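Side-chain contacts in Lmo0325 protein (Listeria monocytogenes EGD-e, PDB 4RYK), which probably binds DNA through a helix-turn-helix domain and, as a putative transcriptional regulator of the Rgg type, carries a helical C-terminal domain related to TPR repeats: residues 165-170 / 204-209; 116-121 / 146-151; 213-218 / 253-258. All coordinates share one frame; numbering follows the deposited sequence.

Overall arrangement
All three contacts are buried, apolar helix-helix packings inside the all-helical, Rgg-type C-terminal domain, and they follow one another along the chain. Contact 1 lies nearest the chain's centre, about 8 Å from it centre to centre, against about 18 and 23 Å for contacts 2 and 3. Contacts 1 and 3 share helix 197-216, which meets helix 161-170 through Leu206 and helix 243-259 through Ile215. Contacts 1 and 2 touch directly, Ile166 packing on Ile119 and Ile149. Their chemistry differs in detail: contact 1 mixes an aromatic edge with a serine, contact 2 sets isoleucines about an alanine, its intrahelical Lys147-Asp151 salt bridge taking no part, and contact 3 rests on one isoleucine beside a helix end.

Contact 1 (165-170 / 204-209); sequences RIFSNG and CHLFAN
Leu206 packs against Phe167 and Ser168 in a small, buried, mainly apolar contact between helices 161-170 and 197-216, near the chain's centre and within the TPR-related C-terminal domain. CD1 of Leu206 lies 3.5 Å from CB of Ser168, where the two backbones come nearest, with 6.3 Å between the CA atoms of Ser168 and Leu206. CD2 of Leu206 instead meets the ring of Phe167 at its edge, close to the ring plane, 4.1 Å from CD2 of Phe167. With CG of Phe167 anti to the backbone N (chi1 180°), the ring reaches forward to this methyl, and the two side chains cross at about a right angle. Trp159 meets the Phe167 ring edge-to-face, while Phe182 and Met186 of helix 176-193 bring a third helix to the same packing.

The hydroxyl of Ser168 is turned back to its own helix, where OG donates to O of Arg165 at 3.0 Å. Asn169 ND2 reaches O of Arg165 from the opposite face of the carbonyl plane, also at 3.0 Å. Serine therefore offers carbon to Leu206 while its polar atom is satisfied locally, and the join between the helices rests on van der Waals contact.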
loop_
_atom_site.group_PDB
_atom_site.type_symbol
_atom_site.label_atom_id
_atom_site.label_comp_id
_atom_site.label_asym_id
_atom_site.label_seq_id
_atom_site.Cartn_x
_atom_site.Cartn_y
_atom_site.Cartn_z
ATOM N N ARG A 165 10.871 -8.069 9.704
ATOM C CA ARG A 165 9.879 -9.051 10.182
ATOM C C ARG A 165 10.493 -10.061 11.136
ATOM O O ARG A 165 9.894 -10.423 12.124
ATOM C CB ARG A 165 9.317 -9.788 8.990
ATOM C CG ARG A 165 8.431 -8.910 8.150
ATOM C CD ARG A 165 8.331 -9.545 6.795
ATOM N NE ARG A 165 7.280 -8.868 6.143
ATOM C CZ ARG A 165 7.277 -8.366 4.937
ATOM N NH1 ARG A 165 8.299 -8.503 4.027
ATOM N NH2 ARG A 165 6.135 -7.763 4.635
ATOM N N ILE A 166 11.704 -10.516 10.842
ATOM C CA ILE A 166 12.348 -11.469 11.722
ATOM C C ILE A 166 12.546 -10.843 13.111
ATOM O O ILE A 166 12.181 -11.432 14.139
ATOM C CB ILE A 166 13.670 -11.960 11.128
ATOM C CG1 ILE A 166 13.408 -12.925 9.970
ATOM C CG2 ILE A 166 14.482 -12.663 12.213
ATOM C CD1 ILE A 166 14.598 -13.130 9.062
ATOM N N PHE A 167 13.082 -9.619 13.118
ATOM C CA PHE A 167 13.391 -8.893 14.327
ATOM C C PHE A 167 12.147 -8.762 15.128
ATOM O O PHE A 167 12.160 -8.963 16.357
ATOM C CB PHE A 167 13.869 -7.492 14.018
ATOM C CG PHE A 167 14.201 -6.693 15.208
ATOM C CD1 PHE A 167 15.129 -7.163 16.123
ATOM C CD2 PHE A 167 13.675 -5.447 15.381
ATOM C CE1 PHE A 167 15.499 -6.395 17.214
ATOM C CE2 PHE A 167 14.042 -4.673 16.462
ATOM C CZ PHE A 167 14.932 -5.151 17.382
ATOM N N SER A 168 11.059 -8.441 14.465
ATOM C CA SER A 168 9.884 -8.219 15.242
ATOM C C SER A 168 9.349 -9.520 15.921
ATOM O O SER A 168 8.716 -9.405 16.950
ATOM C CB SER A 168 8.821 -7.521 14.428
ATOM O OG SER A 168 8.199 -8.500 13.682
ATOM N N ASN A 169 9.634 -10.730 15.413
ATOM C CA ASN A 169 9.322 -11.969 16.179
ATOM C C ASN A 169 10.385 -12.352 17.196
ATOM O O ASN A 169 10.103 -12.926 18.240
ATOM C CB ASN A 169 9.188 -13.187 15.255
ATOM C CG ASN A 169 7.942 -13.155 14.467
ATOM O OD1 ASN A 169 6.978 -13.877 14.753
ATOM N ND2 ASN A 169 7.919 -12.301 13.484
ATOM N N GLY A 170 11.626 -12.098 16.838
ATOM C CA GLY A 170 12.727 -12.534 17.637
ATOM C C GLY A 170 13.101 -11.639 18.807
ATOM O O GLY A 170 14.007 -11.999 19.588
ATOM N N CYS A 204 5.440 0.999 11.214
ATOM C CA CYS A 204 4.478 1.491 12.189
ATOM C C CYS A 204 4.067 0.435 13.174
ATOM O O CYS A 204 4.086 0.653 14.377
ATOM C CB CYS A 204 3.220 2.039 11.536
ATOM S SG CYS A 204 3.445 3.645 10.709
ATOM N N HIS A 205 3.713 -0.718 12.646
ATOM C CA HIS A 205 3.349 -1.849 13.445
ATOM C C HIS A 205 4.471 -2.254 14.423
ATOM O O HIS A 205 4.228 -2.538 15.586
ATOM C CB HIS A 205 3.053 -2.991 12.501
ATOM C CG HIS A 205 2.737 -4.258 13.193
ATOM N ND1 HIS A 205 1.517 -4.499 13.775
ATOM C CD2 HIS A 205 3.493 -5.356 13.432
ATOM C CE1 HIS A 205 1.521 -5.699 14.330
ATOM N NE2 HIS A 205 2.713 -6.241 14.138
ATOM N N LEU A 206 5.692 -2.332 13.930
ATOM C CA LEU A 206 6.796 -2.725 14.788
ATOM C C LEU A 206 7.001 -1.656 15.868
ATOM O O LEU A 206 7.173 -1.980 17.038
ATOM C CB LEU A 206 8.060 -2.837 13.966
ATOM C CG LEU A 206 9.348 -3.010 14.797
ATOM C CD1 LEU A 206 9.214 -4.236 15.690
ATOM C CD2 LEU A 206 10.561 -3.148 13.919
ATOM N N PHE A 207 6.998 -0.381 15.498
ATOM C CA PHE A 207 7.251 0.678 16.466
ATOM C C PHE A 207 6.146 0.727 17.517
ATOM O O PHE A 207 6.412 1.037 18.689
ATOM C CB PHE A 207 7.334 2.052 15.819
ATOM C CG PHE A 207 8.573 2.300 14.986
ATOM C CD1 PHE A 207 9.821 1.922 15.418
ATOM C CD2 PHE A 207 8.471 2.960 13.785
ATOM C CE1 PHE A 207 10.940 2.189 14.668
ATOM C CE2 PHE A 207 9.577 3.228 13.028
ATOM C CZ PHE A 207 10.830 2.826 13.476
ATOM N N ALA A 208 4.904 0.477 17.095
ATOM C CA ALA A 208 3.780 0.368 18.048
ATOM C C ALA A 208 4.017 -0.737 19.059
ATOM O O ALA A 208 3.868 -0.517 20.256
ATOM C CB ALA A 208 2.504 0.071 17.322
ATOM N N ASN A 209 4.411 -1.911 18.564
ATOM C CA ASN A 209 4.715 -3.055 19.446
ATOM C C ASN A 209 5.805 -2.797 20.444
ATOM O O ASN A 209 5.686 -3.173 21.614
ATOM C CB ASN A 209 5.058 -4.315 18.661
ATOM C CG ASN A 209 3.838 -4.953 18.023
ATOM O OD1 ASN A 209 2.704 -4.592 18.293
ATOM N ND2 ASN A 209 4.076 -5.920 17.181
#

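Contact 2 (116-121 / 146-151); sequences RKAILH and KKIIHD
With chi1 at -79°, Ile148 has CG1 beside the backbone N and CG2 anti to it, which lays the CG2 methyl on CB of Ala118, while Ile149, with CG1 anti to its carbonyl carbon (chi1 -67°), sends its longer branch to the other helix. They build a helix-helix packing in the TPR-related C-terminal domain between helices 113-132 and 143-153, whose segments 116-121 and 146-151 run roughly antiparallel (141°), their axes 8.9 Å apart at closest approach. The small Ala118 is met by both isoleucines: CB of Ala118 lies 3.9 Å from CG2 of Ile148 and 4.0 Å from CG1 of Ile149. Beside it, Ile119 and Ile149 cross at about a right angle, and helix 161-170 covers this side.

Polar groups lie away from this apolar seam. Arg116 forms salt bridges with Asp80 and Glu162 and packs on Met61 of the second subunit. Asp151 is gripped twice on its own helix: Lys147 NZ forms a salt bridge with Asp151 OD2 (3.0 Å) on the syn lone pair, and His150 ND1, in its ring plane, donates to Asp151 OD1 at 2.8 Å. Next to Ala118, CD1 of Ile149 rests 4.0 Å from CG1 of Ile119.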
loop_
_atom_site.group_PDB
_atom_site.type_symbol
_atom_site.label_atom_id
_atom_site.label_comp_id
_atom_site.label_asym_id
_atom_site.label_seq_id
_atom_site.Cartn_x
_atom_site.Cartn_y
_atom_site.Cartn_z
ATOM N N ARG A 116 13.462 -19.023 9.002
ATOM C CA ARG A 116 11.998 -19.108 8.977
ATOM C C ARG A 116 11.531 -20.334 9.688
ATOM O O ARG A 116 10.552 -20.287 10.452
ATOM C CB ARG A 116 11.485 -19.063 7.550
ATOM C CG ARG A 116 11.601 -17.666 6.969
ATOM C CD ARG A 116 11.070 -17.615 5.550
ATOM N NE ARG A 116 11.036 -16.272 4.946
ATOM C CZ ARG A 116 10.415 -16.033 3.795
ATOM N NH1 ARG A 116 9.805 -17.028 3.156
ATOM N NH2 ARG A 116 10.419 -14.824 3.256
ATOM N N LYS A 117 12.224 -21.437 9.477
ATOM C CA LYS A 117 11.884 -22.677 10.214
ATOM C C LYS A 117 12.061 -22.525 11.698
ATOM O O LYS A 117 11.234 -22.998 12.469
ATOM C CB LYS A 117 12.703 -23.846 9.728
ATOM C CG LYS A 117 12.305 -24.236 8.322
ATOM C CD LYS A 117 12.914 -25.555 7.890
ATOM C CE LYS A 117 14.371 -25.438 7.528
ATOM N NZ LYS A 117 14.632 -26.292 6.327
ATOM N N ALA A 118 13.118 -21.826 12.105
ATOM C CA ALA A 118 13.341 -21.623 13.542
ATOM C C ALA A 118 12.197 -20.808 14.131
ATOM O O ALA A 118 11.717 -21.058 15.232
ATOM C CB ALA A 118 14.697 -20.962 13.789
ATOM N N ILE A 119 11.712 -19.835 13.378
ATOM C CA ILE A 119 10.612 -19.007 13.882
ATOM C C ILE A 119 9.365 -19.849 14.119
ATOM O O ILE A 119 8.716 -19.790 15.174
ATOM C CB ILE A 119 10.355 -17.804 12.941
ATOM C CG1 ILE A 119 11.416 -16.725 13.229
ATOM C CG2 ILE A 119 8.981 -17.196 13.158
ATOM C CD1 ILE A 119 11.547 -15.747 12.110
ATOM N N LEU A 120 9.054 -20.661 13.143
ATOM C CA LEU A 120 7.934 -21.528 13.240
ATOM C C LEU A 120 8.078 -22.518 14.406
ATOM O O LEU A 120 7.135 -22.741 15.149
ATOM C CB LEU A 120 7.805 -22.291 11.933
ATOM C CG LEU A 120 6.938 -21.735 10.817
ATOM C CD1 LEU A 120 7.146 -22.583 9.575
ATOM C CD2 LEU A 120 5.469 -21.774 11.186
ATOM N N HIS A 121 9.242 -23.161 14.524
ATOM C CA HIS A 121 9.454 -24.086 15.615
ATOM C C HIS A 121 9.232 -23.406 16.927
ATOM O O HIS A 121 8.548 -23.957 17.777
ATOM C CB HIS A 121 10.873 -24.611 15.627
ATOM C CG HIS A 121 11.064 -25.821 14.784
ATOM N ND1 HIS A 121 11.788 -25.804 13.609
ATOM C CD2 HIS A 121 10.644 -27.096 14.958
ATOM C CE1 HIS A 121 11.810 -27.018 13.089
ATOM N NE2 HIS A 121 11.124 -27.818 13.890
ATOM N N LYS A 146 16.638 -19.983 19.079
ATOM C CA LYS A 146 16.936 -18.576 19.349
ATOM C C LYS A 146 18.330 -18.220 18.836
ATOM O O LYS A 146 18.560 -17.140 18.310
ATOM C CB LYS A 146 16.881 -18.303 20.833
ATOM C CG LYS A 146 15.506 -18.508 21.461
ATOM C CD LYS A 146 15.646 -18.819 22.946
ATOM C CE LYS A 146 16.432 -17.753 23.715
ATOM N NZ LYS A 146 17.149 -18.347 24.882
ATOM N N LYS A 147 19.261 -19.151 18.989
ATOM C CA LYS A 147 20.588 -18.973 18.455
ATOM C C LYS A 147 20.586 -18.823 16.932
ATOM O O LYS A 147 21.312 -17.999 16.366
ATOM C CB LYS A 147 21.458 -20.149 18.854
ATOM C CG LYS A 147 22.882 -20.053 18.338
ATOM C CD LYS A 147 23.724 -21.157 18.963
ATOM C CE LYS A 147 24.889 -21.554 18.063
ATOM N NZ LYS A 147 25.780 -20.389 17.874
ATOM N N ILE A 148 19.804 -19.641 16.252
ATOM C CA ILE A 148 19.739 -19.538 14.795
ATOM C C ILE A 148 19.265 -18.142 14.363
ATOM O O ILE A 148 19.781 -17.550 13.440
ATOM C CB ILE A 148 18.836 -20.630 14.213
ATOM C CG1 ILE A 148 19.596 -21.950 14.171
ATOM C CG2 ILE A 148 18.373 -20.278 12.797
ATOM C CD1 ILE A 148 18.684 -23.152 13.963
ATOM N N ILE A 149 18.274 -17.627 15.047
ATOM C CA ILE A 149 17.695 -16.348 14.690
ATOM C C ILE A 149 18.692 -15.235 15.020
ATOM O O ILE A 149 18.975 -14.380 14.205
ATOM C CB ILE A 149 16.378 -16.132 15.456
ATOM C CG1 ILE A 149 15.349 -17.143 14.969
ATOM C CG2 ILE A 149 15.889 -14.688 15.277
ATOM C CD1 ILE A 149 14.232 -17.379 15.971
ATOM N N HIS A 150 19.246 -15.284 16.224
ATOM C CA HIS A 150 20.287 -14.338 16.613
ATOM C C HIS A 150 21.422 -14.296 15.603
ATOM O O HIS A 150 21.870 -13.209 15.198
ATOM C CB HIS A 150 20.876 -14.676 17.989
ATOM C CG HIS A 150 22.099 -13.888 18.295
ATOM N ND1 HIS A 150 23.361 -14.291 17.896
ATOM C CD2 HIS A 150 22.251 -12.674 18.869
ATOM C CE1 HIS A 150 24.243 -13.367 18.249
ATOM N NE2 HIS A 150 23.599 -12.383 18.852
ATOM N N ASP A 151 21.893 -15.474 15.227
ATOM C CA ASP A 151 23.092 -15.563 14.395
ATOM C C ASP A 151 22.833 -15.158 12.949
ATOM O O ASP A 151 23.764 -14.767 12.257
ATOM C CB ASP A 151 23.662 -16.970 14.374
ATOM C CG ASP A 151 24.316 -17.370 15.695
ATOM O OD1 ASP A 151 24.464 -16.515 16.577
ATOM O OD2 ASP A 151 24.656 -18.550 15.835
#

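Contact 3 (213-218 / 253-258); sequences ELIIQN and QGAIWM
The last turn of helix 197-216 faces helix 243-259 with 7.4 Å between the CA atoms of Ile215 and Ile256, the nearest backbone approach of the two segments, just before helix 197-216 ends in a Schellman motif. The contact joins two helices of the helical C-terminal domain, whose family falls in the TPR clan. Ile215 carries its whole side of the contact. Its CB points to the other helix, and the longer branch, with CG1 anti to the carbonyl carbon (chi1 -71°) and CD1 extended beyond it (chi2 168°), reaches across to two neighbouring residues. The terminal methyl CD1 of Ile215 lies 3.8 Å from CG1 of Ile256 and 4.1 Å from CB of Ala255. A little farther back, CG1 of Ile215 comes within 4.0 Å of CG1 of Ile256, so that two successive carbons of Ile215 rest on one methylene of Ile256, the side chains set obliquely. Two more helices join the packing: Phe296 of helix 283-300 touches Ile215, and Asn224 and Leu227 of helix 220-235 touch Ile256.

The helix ends one residue later, after Ile216. Asn218, with a positive phi of 60°, is the C-prime residue of the Schellman motif, its N bonding to O of Ile215 while Lys219 N bonds to O of Leu214. The residue that makes the apolar contact thus also accepts one of the bonds that end its helix. With only hydrocarbon groups meeting, the contact depends on fit and burial, and the carbonyls of Leu214 and Ile215 find their donors within the turn itself.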
loop_
_atom_site.group_PDB
_atom_site.type_symbol
_atom_site.label_atom_id
_atom_site.label_comp_id
_atom_site.label_asym_id
_atom_site.label_seq_id
_atom_site.Cartn_x
_atom_site.Cartn_y
_atom_site.Cartn_z
ATOM N N GLU A 213 5.576 -2.444 24.549
ATOM C CA GLU A 213 6.386 -3.303 25.444
ATOM C C GLU A 213 7.270 -2.487 26.371
ATOM O O GLU A 213 7.502 -2.867 27.522
ATOM C CB GLU A 213 7.217 -4.308 24.643
ATOM C CG GLU A 213 7.648 -5.518 25.468
ATOM C CD GLU A 213 6.445 -6.326 25.924
ATOM O OE1 GLU A 213 5.754 -6.911 25.053
ATOM O OE2 GLU A 213 6.162 -6.325 27.138
ATOM N N LEU A 214 7.755 -1.349 25.887
ATOM C CA LEU A 214 8.601 -0.505 26.705
ATOM C C LEU A 214 7.801 0.157 27.792
ATOM O O LEU A 214 8.286 0.313 28.935
ATOM C CB LEU A 214 9.299 0.559 25.890
ATOM C CG LEU A 214 10.353 -0.069 25.012
ATOM C CD1 LEU A 214 10.733 0.915 23.918
ATOM C CD2 LEU A 214 11.549 -0.559 25.833
ATOM N N ILE A 215 6.585 0.552 27.460
ATOM C CA ILE A 215 5.742 1.171 28.481
ATOM C C ILE A 215 5.529 0.169 29.615
ATOM O O ILE A 215 5.885 0.446 30.756
ATOM C CB ILE A 215 4.413 1.689 27.917
ATOM C CG1 ILE A 215 4.657 2.927 27.040
ATOM C CG2 ILE A 215 3.449 2.055 29.040
ATOM C CD1 ILE A 215 3.456 3.323 26.215
ATOM N N ILE A 216 5.019 -1.008 29.268
ATOM C CA ILE A 216 4.799 -2.102 30.217
ATOM C C ILE A 216 5.995 -2.386 31.085
ATOM O O ILE A 216 5.832 -2.685 32.252
ATOM C CB ILE A 216 4.372 -3.393 29.487
ATOM C CG1 ILE A 216 2.884 -3.287 29.120
ATOM C CG2 ILE A 216 4.625 -4.636 30.339
ATOM C CD1 ILE A 216 2.430 -4.250 28.049
ATOM N N GLN A 217 7.193 -2.297 30.523
ATOM C CA GLN A 217 8.411 -2.442 31.309
ATOM C C GLN A 217 8.892 -1.154 31.954
ATOM O O GLN A 217 9.994 -1.126 32.469
ATOM C CB GLN A 217 9.538 -2.903 30.440
ATOM C CG GLN A 217 9.320 -4.253 29.835
ATOM C CD GLN A 217 10.475 -4.593 28.930
ATOM O OE1 GLN A 217 11.575 -4.045 29.063
ATOM N NE2 GLN A 217 10.230 -5.466 27.987
ATOM N N ASN A 218 8.129 -0.071 31.855
ATOM C CA ASN A 218 8.502 1.148 32.521
ATOM C C ASN A 218 9.852 1.719 32.087
ATOM O O ASN A 218 10.563 2.319 32.899
ATOM C CB ASN A 218 8.535 0.902 34.029
ATOM C CG ASN A 218 8.369 2.163 34.808
ATOM O OD1 ASN A 218 7.594 3.020 34.431
ATOM N ND2 ASN A 218 9.110 2.296 35.886
ATOM N N GLN A 253 0.801 8.076 23.295
ATOM C CA GLN A 253 1.219 9.387 23.806
ATOM C C GLN A 253 0.396 9.648 25.074
ATOM O O GLN A 253 0.906 10.157 26.096
ATOM C CB GLN A 253 1.012 10.482 22.761
ATOM C CG GLN A 253 1.385 11.892 23.208
ATOM C CD GLN A 253 2.836 11.996 23.680
ATOM O OE1 GLN A 253 3.701 12.308 22.888
ATOM N NE2 GLN A 253 3.110 11.670 24.953
ATOM N N GLY A 254 -0.863 9.211 25.029
ATOM C CA GLY A 254 -1.740 9.313 26.182
ATOM C C GLY A 254 -1.196 8.542 27.365
ATOM O O GLY A 254 -1.095 9.064 28.459
ATOM N N ALA A 255 -0.820 7.299 27.122
ATOM C CA ALA A 255 -0.315 6.433 28.179
ATOM C C ALA A 255 0.969 7.009 28.789
ATOM O O ALA A 255 1.135 7.025 30.002
ATOM C CB ALA A 255 -0.042 5.046 27.604
ATOM N N ILE A 256 1.877 7.469 27.934
ATOM C CA ILE A 256 3.111 8.061 28.394
ATOM C C ILE A 256 2.889 9.337 29.196
ATOM O O ILE A 256 3.554 9.566 30.217
ATOM C CB ILE A 256 4.069 8.296 27.239
ATOM C CG1 ILE A 256 4.498 6.926 26.666
ATOM C CG2 ILE A 256 5.276 9.093 27.722
ATOM C CD1 ILE A 256 5.443 7.001 25.490
ATOM N N TRP A 257 1.947 10.147 28.770
ATOM C CA TRP A 257 1.575 11.293 29.584
ATOM C C TRP A 257 1.122 10.880 30.971
ATOM O O TRP A 257 1.506 11.522 31.969
ATOM C CB TRP A 257 0.497 12.140 28.910
ATOM C CG TRP A 257 1.048 13.041 27.846
ATOM C CD1 TRP A 257 2.320 13.510 27.748
ATOM C CD2 TRP A 257 0.335 13.590 26.735
ATOM N NE1 TRP A 257 2.440 14.314 26.645
ATOM C CE2 TRP A 257 1.231 14.395 26.018
ATOM C CE3 TRP A 257 -0.991 13.502 26.296
ATOM C CZ2 TRP A 257 0.861 15.087 24.858
ATOM C CZ3 TRP A 257 -1.365 14.207 25.155
ATOM C CH2 TRP A 257 -0.436 14.988 24.450
HETATM N N MSE A 258 0.337 9.814 31.070
HETATM C CA MSE A 258 -0.111 9.359 32.387
HETATM C C MSE A 258 1.058 8.988 33.253
HETATM O O MSE A 258 1.111 9.320 34.408
HETATM C CB MSE A 258 -1.089 8.194 32.275
HETATM C CG MSE A 258 -2.361 8.663 31.598
HETATM SE SE MSE A 258 -3.834 7.387 31.739
HETATM C CE MSE A 258 -3.511 6.456 30.057
#